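Local coordinates for phenylalanine ammonia-lyase (Rhodosporidium toruloides, PDB 1Y2M), which catalyses the non-oxidative deamination of L-phenylalanine and L-tyrosine to trans-cinnamate and p-coumarate, working as a homotetramer built as a dimer of dimers, at residues S293-A298 with N709-M714; K334-E337 with F341-H344; P653-L658 with I664-V669. All blocks are in the same frame, centred on the assembly; numbering follows the deposited sequence.

Contact 1. Residues S293-A298 with N709-M714; sequences SQSLTA and NVLLKM
S295 meets the C-terminal helix 708-714 through one hydroxyl and the CB that carries it. The methyl end of M714, a selenomethionine in this crystal, does most of the touching: its CE lies 3.6 Å from S295 OG and 3.7 Å from S295 CB, with SE next in line at 3.8 Å from S295 OG. One branch of L711 comes to the same hydroxyl, L711 CD2 standing 3.7 Å from S295 OG. L711 and M714 are three residues apart and so sit on one face of their helix. The M714 chain bends at its last torsion (chi3 77°), which swings CE out to S295.

All three touching residues are buried. The S295 hydroxyl sits beside its own backbone N (chi1 -63°) and makes a weak hydrogen bond to L291 O one turn back in helix 273-303. Around the pair, L335 of helix 323-336 packs on S295, and M714 leans on I664 and L665 of helix 662-672. Next to S295 on the long helix, S293 OG is hydrogen-bonded to N436 OD1 and Q294 OE1 to N331 ND2, tying this turn to its helical neighbours; M714 O is hydrogen-bonded to R661 NH1. The contact thus joins the end of the chain to helix 273-303 of the family's helical core, away from the annotated sites. The small serine is consistent with the close approach of the two helices, S295 CA and L711 CA being 7.7 Å apart, and the cohesion between them here is van der Waals contact.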
loop_
_atom_site.group_PDB
_atom_site.type_symbol
_atom_site.label_atom_id
_atom_site.label_comp_id
_atom_site.label_asym_id
_atom_site.label_seq_id
_atom_site.Cartn_x
_atom_site.Cartn_y
_atom_site.Cartn_z
ATOM N N SER B 293 15.539 20.451 0.705
ATOM C CA SER B 293 15.514 19.754 -0.589
ATOM C C SER B 293 15.837 20.733 -1.726
ATOM O O SER B 293 16.557 20.408 -2.673
ATOM C CB SER B 293 14.135 19.142 -0.836
ATOM O OG SER B 293 14.157 18.515 -2.112
ATOM N N GLN B 294 15.288 21.936 -1.621
ATOM C CA GLN B 294 15.514 22.988 -2.622
ATOM C C GLN B 294 16.972 23.472 -2.585
ATOM O O GLN B 294 17.632 23.669 -3.613
ATOM C CB GLN B 294 14.568 24.140 -2.378
ATOM C CG GLN B 294 13.172 23.712 -2.768
ATOM C CD GLN B 294 12.111 24.764 -2.515
ATOM O OE1 GLN B 294 12.273 25.901 -2.944
ATOM N NE2 GLN B 294 11.042 24.396 -1.850
ATOM N N SER B 295 17.462 23.666 -1.377
ATOM C CA SER B 295 18.849 24.049 -1.174
ATOM C C SER B 295 19.833 23.015 -1.734
ATOM O O SER B 295 20.814 23.339 -2.401
ATOM C CB SER B 295 19.125 24.352 0.311
ATOM O OG SER B 295 18.341 25.473 0.756
ATOM N N LEU B 296 19.550 21.741 -1.482
ATOM C CA LEU B 296 20.356 20.654 -1.987
ATOM C C LEU B 296 20.275 20.547 -3.496
ATOM O O LEU B 296 21.278 20.267 -4.138
ATOM C CB LEU B 296 19.890 19.349 -1.352
ATOM C CG LEU B 296 20.327 19.176 0.088
ATOM C CD1 LEU B 296 19.633 18.011 0.699
ATOM C CD2 LEU B 296 21.811 18.942 0.133
ATOM N N THR B 297 19.117 20.820 -4.075
ATOM C CA THR B 297 18.975 20.920 -5.518
ATOM C C THR B 297 19.968 21.955 -6.103
ATOM O O THR B 297 20.703 21.662 -7.051
ATOM C CB THR B 297 17.513 21.257 -5.937
ATOM O OG1 THR B 297 16.642 20.205 -5.527
ATOM C CG2 THR B 297 17.430 21.375 -7.455
ATOM N N ALA B 298 19.975 23.141 -5.511
ATOM C CA ALA B 298 20.859 24.237 -5.959
ATOM C C ALA B 298 22.328 23.772 -5.830
ATOM O O ALA B 298 23.140 23.895 -6.787
ATOM C CB ALA B 298 20.619 25.479 -5.162
ATOM N N ASN B 709 17.396 28.139 10.912
ATOM C CA ASN B 709 17.726 29.562 10.653
ATOM C C ASN B 709 18.731 29.754 9.522
ATOM O O ASN B 709 18.767 30.793 8.910
ATOM C CB ASN B 709 18.196 30.255 11.928
ATOM C CG ASN B 709 17.024 30.593 12.888
ATOM O OD1 ASN B 709 15.846 30.705 12.479
ATOM N ND2 ASN B 709 17.356 30.781 14.170
ATOM N N VAL B 710 19.526 28.736 9.263
ATOM C CA VAL B 710 20.439 28.717 8.102
ATOM C C VAL B 710 19.692 28.702 6.777
ATOM O O VAL B 710 20.004 29.488 5.912
ATOM C CB VAL B 710 21.411 27.534 8.190
ATOM C CG1 VAL B 710 22.436 27.616 7.095
ATOM C CG2 VAL B 710 22.073 27.513 9.530
ATOM N N LEU B 711 18.690 27.836 6.659
ATOM C CA LEU B 711 17.815 27.767 5.480
ATOM C C LEU B 711 17.127 29.091 5.296
ATOM O O LEU B 711 17.027 29.589 4.161
ATOM C CB LEU B 711 16.804 26.633 5.665
ATOM C CG LEU B 711 17.458 25.250 5.726
ATOM C CD1 LEU B 711 16.421 24.199 6.138
ATOM C CD2 LEU B 711 18.010 24.932 4.360
ATOM N N LEU B 712 16.685 29.685 6.404
ATOM C CA LEU B 712 15.974 30.977 6.302
ATOM C C LEU B 712 16.900 32.053 5.797
ATOM O O LEU B 712 16.561 32.799 4.889
ATOM C CB LEU B 712 15.350 31.365 7.642
ATOM C CG LEU B 712 14.426 32.588 7.618
ATOM C CD1 LEU B 712 13.231 32.394 6.708
ATOM C CD2 LEU B 712 13.973 32.939 9.058
ATOM N N LYS B 713 18.100 32.127 6.361
ATOM C CA LYS B 713 19.067 33.137 5.941
ATOM C C LYS B 713 19.415 33.012 4.441
ATOM O O LYS B 713 19.555 34.012 3.750
ATOM C CB LYS B 713 20.344 32.974 6.760
ATOM C CG LYS B 713 21.114 34.224 6.966
ATOM C CD LYS B 713 22.601 33.975 7.193
ATOM C CE LYS B 713 22.935 33.435 8.588
ATOM N NZ LYS B 713 24.435 33.591 8.843
HETATM N N MSE B 714 19.581 31.789 3.963
HETATM C CA MSE B 714 19.897 31.543 2.564
HETATM C C MSE B 714 18.788 31.980 1.634
HETATM O O MSE B 714 19.070 32.426 0.538
HETATM C CB MSE B 714 20.181 30.052 2.270
HETATM C CG MSE B 714 21.308 29.403 2.977
HETATM SE SE MSE B 714 20.883 27.429 2.786
HETATM C CE MSE B 714 21.442 27.205 0.916
#

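Contact 2. Residues K334-E337 with F341-H344; sequences KLLE and FAVH
L336 and A342 face each other where helix 323-336 gives way to a loop, L336 CA and A342 CA being 7.0 Å apart; the chain then diverges a little, with 8.4 Å between E337 CA and H344 CA. E337 is the first residue to leave helical angles, its psi of 132° ending the helix, and its N makes a weak 3.3 Å bond to K334 O. From F341 to H344 the backbone has no regular structure.

The apolar part is slight: L336 CD2 touches A342 CB at 4.1 Å, both side chains leaving the backbone toward the opposite segment. The closer approach is polar: H344 CE1 stands 3.1 Å from L336 O, which lies at the edge of the imidazole, in the plane of the ring. CG sits beside the backbone N of H344 (chi1 -65°), a setting that brings the ring edge to the helix end.

This is a helix-to-helix connection: a short loop leaves the C-terminal end of helix 323-336, and H344 takes the N-cap position before helix 345-348. S339, between the two segments, braces it: its OG is hydrogen-bonded to F341 N, as in an ST turn, and to A342 N, and its O to H344 NE2. That last bond probably sets the rotation of the imidazole, which leaves CE1 close to L336 O. At the helix end L335 O and E337 O share the hydroxyl of S659. The side chains of Q360 and R366, which probably bind cinnamate, are each about 11 Å from this turn, measured from the side chains of A342 and L336 respectively.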
loop_
_atom_site.group_PDB
_atom_site.type_symbol
_atom_site.label_atom_id
_atom_site.label_comp_id
_atom_site.label_asym_id
_atom_site.label_seq_id
_atom_site.Cartn_x
_atom_site.Cartn_y
_atom_site.Cartn_z
ATOM N N LYS B 334 17.212 32.031 -6.937
ATOM C CA LYS B 334 17.821 32.936 -5.951
ATOM C C LYS B 334 19.116 32.342 -5.418
ATOM O O LYS B 334 20.151 33.004 -5.394
ATOM C CB LYS B 334 16.842 33.224 -4.821
ATOM C CG LYS B 334 17.491 34.002 -3.673
ATOM C CD LYS B 334 16.672 35.187 -3.194
ATOM C CE LYS B 334 15.375 34.807 -2.596
ATOM N NZ LYS B 334 14.735 36.010 -1.961
ATOM N N LEU B 335 19.063 31.073 -5.040
ATOM C CA LEU B 335 20.239 30.400 -4.494
ATOM C C LEU B 335 21.375 30.312 -5.494
ATOM O O LEU B 335 22.523 30.357 -5.070
ATOM C CB LEU B 335 19.889 29.009 -4.009
ATOM C CG LEU B 335 18.906 28.924 -2.830
ATOM C CD1 LEU B 335 18.599 27.496 -2.582
ATOM C CD2 LEU B 335 19.487 29.592 -1.561
ATOM N N LEU B 336 21.080 30.125 -6.792
ATOM C CA LEU B 336 22.138 29.981 -7.804
ATOM C C LEU B 336 22.741 31.289 -8.311
ATOM O O LEU B 336 23.790 31.270 -8.972
ATOM C CB LEU B 336 21.656 29.134 -9.011
ATOM C CG LEU B 336 21.364 27.670 -8.618
ATOM C CD1 LEU B 336 20.669 26.913 -9.749
ATOM C CD2 LEU B 336 22.664 26.991 -8.191
ATOM N N GLU B 337 22.111 32.422 -8.027
ATOM C CA GLU B 337 22.668 33.704 -8.451
ATOM C C GLU B 337 24.046 33.863 -7.895
ATOM O O GLU B 337 24.271 33.621 -6.714
ATOM C CB GLU B 337 21.817 34.863 -7.992
ATOM C CG GLU B 337 20.530 34.862 -8.716
ATOM C CD GLU B 337 20.095 36.213 -9.194
ATOM O OE1 GLU B 337 20.862 37.207 -9.064
ATOM O OE2 GLU B 337 18.965 36.238 -9.724
ATOM N N PHE B 341 29.986 28.015 -10.294
ATOM C CA PHE B 341 29.942 26.587 -10.648
ATOM C C PHE B 341 28.788 26.319 -11.663
ATOM O O PHE B 341 28.974 25.724 -12.723
ATOM C CB PHE B 341 29.659 25.715 -9.437
ATOM C CG PHE B 341 30.818 25.491 -8.476
ATOM C CD1 PHE B 341 32.027 24.930 -8.890
ATOM C CD2 PHE B 341 30.650 25.757 -7.126
ATOM C CE1 PHE B 341 33.036 24.655 -7.992
ATOM C CE2 PHE B 341 31.692 25.498 -6.216
ATOM C CZ PHE B 341 32.860 24.926 -6.652
ATOM N N ALA B 342 27.599 26.776 -11.315
ATOM C CA ALA B 342 26.435 26.625 -12.207
ATOM C C ALA B 342 26.620 27.514 -13.424
ATOM O O ALA B 342 27.167 28.631 -13.318
ATOM C CB ALA B 342 25.162 27.003 -11.504
ATOM N N VAL B 343 26.145 27.028 -14.572
ATOM C CA VAL B 343 26.132 27.765 -15.840
ATOM C C VAL B 343 24.867 28.625 -15.951
ATOM O O VAL B 343 23.754 28.133 -15.756
ATOM C CB VAL B 343 26.229 26.782 -17.006
ATOM C CG1 VAL B 343 26.204 27.501 -18.349
ATOM C CG2 VAL B 343 27.509 25.945 -16.850
ATOM N N HIS B 344 25.051 29.917 -16.256
ATOM C CA HIS B 344 23.947 30.885 -16.264
ATOM C C HIS B 344 23.374 31.149 -17.659
ATOM O O HIS B 344 24.134 31.284 -18.595
ATOM C CB HIS B 344 24.421 32.177 -15.603
ATOM C CG HIS B 344 24.736 31.984 -14.155
ATOM N ND1 HIS B 344 23.749 31.936 -13.194
ATOM C CD2 HIS B 344 25.900 31.719 -13.519
ATOM C CE1 HIS B 344 24.304 31.687 -12.019
ATOM N NE2 HIS B 344 25.610 31.567 -12.190
#

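Contact 3. Residues P653-L658 with I664-V669; sequences PALSYL and ILYAFV
L658 lays one methyl over a face of the Y666 ring: L658 CD1 is 4.1 Å from the ring centroid, 27° off the normal, a CH-pi contact, and only 3.7 Å from Y666 CG. Further out along the same ring, A654 CB touches Y666 OH at 3.7 Å. Together L658 and A654 form the buried, close-packed part. Looser, and on the same side of the ring plane, partly exposed L655 reaches it obliquely through CD2, 3.9 Å from Y666 CD2, the two side chains crossing at about a right angle.

CG of Y666 stands opposite its own backbone N (chi1 179°), which extends the phenol straight from helix 662-672 into the preceding loop, 653-658. There its hydroxyl is hydrogen-bonded to D536 OD1 of helix 506-560 and to S652 OG, which also bonds to A654 N. Replacing Y666 by an alanine would probably leave D536 and S652 without their phenol partner and open a gap against L658 CD1 and A654 CB. The one side chain therefore has two roles, its ring an apolar surface against which the loop folds and its hydroxyl a buried polar anchor to the long helix 506-560.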
loop_
_atom_site.group_PDB
_atom_site.type_symbol
_atom_site.label_atom_id
_atom_site.label_comp_id
_atom_site.label_asym_id
_atom_site.label_seq_id
_atom_site.Cartn_x
_atom_site.Cartn_y
_atom_site.Cartn_z
ATOM N N PRO B 653 39.067 26.504 -1.604
ATOM C CA PRO B 653 38.842 27.163 -2.875
ATOM C C PRO B 653 37.367 27.176 -3.286
ATOM O O PRO B 653 36.985 28.014 -4.086
ATOM C CB PRO B 653 39.714 26.379 -3.865
ATOM C CG PRO B 653 39.879 25.068 -3.261
ATOM C CD PRO B 653 39.916 25.322 -1.762
ATOM N N ALA B 654 36.544 26.313 -2.711
ATOM C CA ALA B 654 35.104 26.326 -2.974
ATOM C C ALA B 654 34.516 27.708 -2.677
ATOM O O ALA B 654 33.554 28.126 -3.324
ATOM C CB ALA B 654 34.412 25.292 -2.130
ATOM N N LEU B 655 35.069 28.394 -1.679
ATOM C CA LEU B 655 34.552 29.723 -1.325
ATOM C C LEU B 655 34.727 30.711 -2.477
ATOM O O LEU B 655 34.079 31.757 -2.491
ATOM C CB LEU B 655 35.252 30.230 -0.073
ATOM C CG LEU B 655 35.082 29.321 1.131
ATOM C CD1 LEU B 655 35.931 29.817 2.291
ATOM C CD2 LEU B 655 33.647 29.172 1.574
ATOM N N SER B 656 35.607 30.390 -3.416
ATOM C CA SER B 656 35.839 31.229 -4.623
ATOM C C SER B 656 34.747 31.099 -5.700
ATOM O O SER B 656 34.647 31.960 -6.600
ATOM C CB SER B 656 37.177 30.879 -5.275
ATOM O OG SER B 656 38.258 31.243 -4.443
ATOM N N TYR B 657 33.952 30.032 -5.642
ATOM C CA TYR B 657 33.056 29.710 -6.714
ATOM C C TYR B 657 31.619 29.564 -6.292
ATOM O O TYR B 657 30.735 29.695 -7.124
ATOM C CB TYR B 657 33.506 28.409 -7.374
ATOM C CG TYR B 657 34.936 28.440 -7.867
ATOM C CD1 TYR B 657 35.303 29.208 -8.967
ATOM C CD2 TYR B 657 35.915 27.699 -7.230
ATOM C CE1 TYR B 657 36.627 29.236 -9.412
ATOM C CE2 TYR B 657 37.237 27.745 -7.638
ATOM C CZ TYR B 657 37.584 28.503 -8.721
ATOM O OH TYR B 657 38.903 28.514 -9.125
ATOM N N LEU B 658 31.378 29.236 -5.018
ATOM C CA LEU B 658 30.005 29.027 -4.569
ATOM C C LEU B 658 29.221 30.316 -4.707
ATOM O O LEU B 658 29.774 31.409 -4.542
ATOM C CB LEU B 658 29.970 28.620 -3.105
ATOM C CG LEU B 658 30.354 27.180 -2.850
ATOM C CD1 LEU B 658 30.738 27.007 -1.422
ATOM C CD2 LEU B 658 29.260 26.303 -3.172
ATOM N N ILE B 664 26.548 29.901 2.580
ATOM C CA ILE B 664 26.014 29.922 3.944
ATOM C C ILE B 664 25.911 28.527 4.516
ATOM O O ILE B 664 26.317 28.259 5.687
ATOM C CB ILE B 664 24.670 30.676 3.998
ATOM C CG1 ILE B 664 24.915 32.130 3.638
ATOM C CG2 ILE B 664 24.058 30.585 5.404
ATOM C CD1 ILE B 664 23.612 32.977 3.360
ATOM N N LEU B 665 25.329 27.630 3.715
ATOM C CA LEU B 665 25.111 26.248 4.155
ATOM C C LEU B 665 26.458 25.522 4.187
ATOM O O LEU B 665 26.748 24.734 5.082
ATOM C CB LEU B 665 24.127 25.526 3.244
ATOM C CG LEU B 665 23.618 24.151 3.740
ATOM C CD1 LEU B 665 23.288 24.151 5.197
ATOM C CD2 LEU B 665 22.477 23.628 2.920
ATOM N N TYR B 666 27.294 25.773 3.194
ATOM C CA TYR B 666 28.629 25.174 3.167
ATOM C C TYR B 666 29.410 25.492 4.458
ATOM O O TYR B 666 29.921 24.611 5.135
ATOM C CB TYR B 666 29.405 25.704 1.963
ATOM C CG TYR B 666 30.827 25.204 1.808
ATOM C CD1 TYR B 666 31.113 24.114 0.997
ATOM C CD2 TYR B 666 31.884 25.840 2.430
ATOM C CE1 TYR B 666 32.418 23.633 0.833
ATOM C CE2 TYR B 666 33.198 25.369 2.283
ATOM C CZ TYR B 666 33.456 24.286 1.478
ATOM O OH TYR B 666 34.733 23.808 1.296
ATOM N N ALA B 667 29.483 26.782 4.782
ATOM C CA ALA B 667 30.154 27.246 6.002
ATOM C C ALA B 667 29.513 26.657 7.241
ATOM O O ALA B 667 30.198 26.266 8.161
ATOM C CB ALA B 667 30.161 28.778 6.075
ATOM N N PHE B 668 28.186 26.559 7.257
ATOM C CA PHE B 668 27.523 25.992 8.437
ATOM C C PHE B 668 27.996 24.590 8.725
ATOM O O PHE B 668 28.314 24.238 9.855
ATOM C CB PHE B 668 26.013 25.977 8.224
ATOM C CG PHE B 668 25.246 25.334 9.341
ATOM C CD1 PHE B 668 25.215 25.926 10.613
ATOM C CD2 PHE B 668 24.545 24.136 9.126
ATOM C CE1 PHE B 668 24.499 25.332 11.669
ATOM C CE2 PHE B 668 23.839 23.557 10.159
ATOM C CZ PHE B 668 23.799 24.160 11.432
ATOM N N VAL B 669 28.054 23.760 7.685
ATOM C CA VAL B 669 28.401 22.357 7.891
ATOM C C VAL B 669 29.916 22.204 8.132
ATOM O O VAL B 669 30.356 21.501 9.064
ATOM C CB VAL B 669 27.943 21.497 6.717
ATOM C CG1 VAL B 669 28.422 20.091 6.924
ATOM C CG2 VAL B 669 26.456 21.493 6.647
#

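Overall arrangement
All three contacts are largely buried, but contact 1 lies nearest the chain centre, about 10 Å between centres, against 20 Å for contact 3 and 23 Å for contact 2; the partly exposed L655 and exposed E337 mark the outer edges of the latter two. Contact 1 joins helices far apart in sequence, while contacts 2 and 3 fold a loop against a nearby helix. Helix 273-303, which carries S295, is common to them: it also touches L335, L336 and F341 of contact 2 and L658 and L665 of contact 3. A hydroxyl among methyl groups characterises contact 1, a histidine edge against a carbonyl contact 2, and an aromatic face under a leucine contact 3.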